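PDB 4YHB: iron-chelator utilization protein from Thermobifida fusca TM51, which binds FAD and, as a siderophore-interacting oxidoreductase, probably reduces ferric siderophores so that their iron can be released. Local coordinates for residues L68-V71 with C76-F79. Sequence-based numbering, arbitrary orientation.
Sequences LPVV and CLNF
Val70 and Asn78 show how one side-chain amide can stand in for a strand partner where a beta hairpin frays. The hairpin, formed by the short strands 71-72 and 75-76, lies beside the barrel of the FAD-binding domain, and Val71 and Cys76 make an antiparallel, non-hydrogen-bonded pair (CA to CA 4.4 Å). Next to it, Leu77 N gives a nearly straight bond to Val70 O (2.8 Å, 170° at the hydrogen). Beyond this point the Asn78 carboxamide takes over: ND2 donates to Leu68 O at 3.0 Å, the acceptor lying in the amide plane, and OD1 accepts from Val70 N at 2.9 Å, the donor above the carbonyl plane. With CG set between its own backbone N and carbonyl carbon (chi1 65°), the carboxamide reaches across to both partners, and these two bonds fix its flip. Cutting Asn78 back to an alanine would probably leave Leu68 O and Val70 N without these mates. Among carbon contacts, Val70 CG2 lies 3.7 Å from Asn78 ND2, the side chains crossing at about a right angle, and Val70 CG1 meets Leu77 CB at 4.1 Å. Pro69, Cys76 and Asn78 also pack on Trp57 of barrel strand 53-57. Within 76-79, Cys76 SG sits 3.9 Å above the Phe79 ring plane, over its centre.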
# COMPACT_ATOMS: atom_id res chain seq x y z
N LEU A 68 3.53 18.09 12.51
CA LEU A 68 3.75 17.92 11.08
C LEU A 68 5.24 17.65 10.82
O LEU A 68 6.07 17.94 11.68
CB LEU A 68 3.28 19.17 10.33
CG LEU A 68 1.80 19.52 10.52
CD1 LEU A 68 1.45 20.82 9.82
CD2 LEU A 68 0.91 18.38 10.02
N PRO A 69 5.58 17.10 9.63
CA PRO A 69 6.99 16.85 9.34
C PRO A 69 7.82 18.13 9.29
O PRO A 69 7.34 19.14 8.77
CB PRO A 69 6.97 16.21 7.95
CG PRO A 69 5.55 15.84 7.68
CD PRO A 69 4.70 16.75 8.50
N VAL A 70 9.04 18.08 9.81
CA VAL A 70 10.00 19.17 9.62
C VAL A 70 11.07 18.72 8.64
O VAL A 70 11.78 17.77 8.92
CB VAL A 70 10.64 19.60 10.95
CG1 VAL A 70 11.86 20.51 10.71
CG2 VAL A 70 9.61 20.30 11.84
N VAL A 71 11.17 19.37 7.49
CA VAL A 71 12.11 18.92 6.47
C VAL A 71 13.15 20.01 6.21
O VAL A 71 12.80 21.15 5.96
CB VAL A 71 11.40 18.56 5.17
CG1 VAL A 71 12.41 18.33 4.05
CG2 VAL A 71 10.54 17.31 5.37
N CYS A 76 13.97 14.61 6.84
CA CYS A 76 13.03 14.87 7.92
C CYS A 76 13.78 14.90 9.24
O CYS A 76 14.51 13.96 9.55
CB CYS A 76 11.93 13.81 7.95
SG CYS A 76 10.72 14.15 9.26
N LEU A 77 13.61 15.98 10.00
CA LEU A 77 14.35 16.17 11.25
C LEU A 77 13.64 15.67 12.51
O LEU A 77 14.27 15.54 13.57
CB LEU A 77 14.66 17.65 11.47
CG LEU A 77 15.60 18.38 10.50
CD1 LEU A 77 16.00 19.70 11.11
CD2 LEU A 77 16.81 17.52 10.17
N ASN A 78 12.34 15.43 12.44
CA ASN A 78 11.61 15.20 13.68
C ASN A 78 10.84 13.88 13.74
O ASN A 78 9.80 13.80 14.39
CB ASN A 78 10.65 16.36 13.94
CG ASN A 78 9.56 16.46 12.90
OD1 ASN A 78 9.72 16.01 11.76
ND2 ASN A 78 8.45 17.08 13.27
N PHE A 79 11.38 12.85 13.09
CA PHE A 79 10.85 11.50 13.22
C PHE A 79 10.79 11.08 14.69
O PHE A 79 9.89 10.36 15.09
CB PHE A 79 11.71 10.49 12.46
CG PHE A 79 11.43 10.41 10.98
CD1 PHE A 79 10.13 10.32 10.50
CD2 PHE A 79 12.47 10.41 10.07
CE1 PHE A 79 9.88 10.23 9.13
CE2 PHE A 79 12.24 10.32 8.71
CZ PHE A 79 10.94 10.24 8.24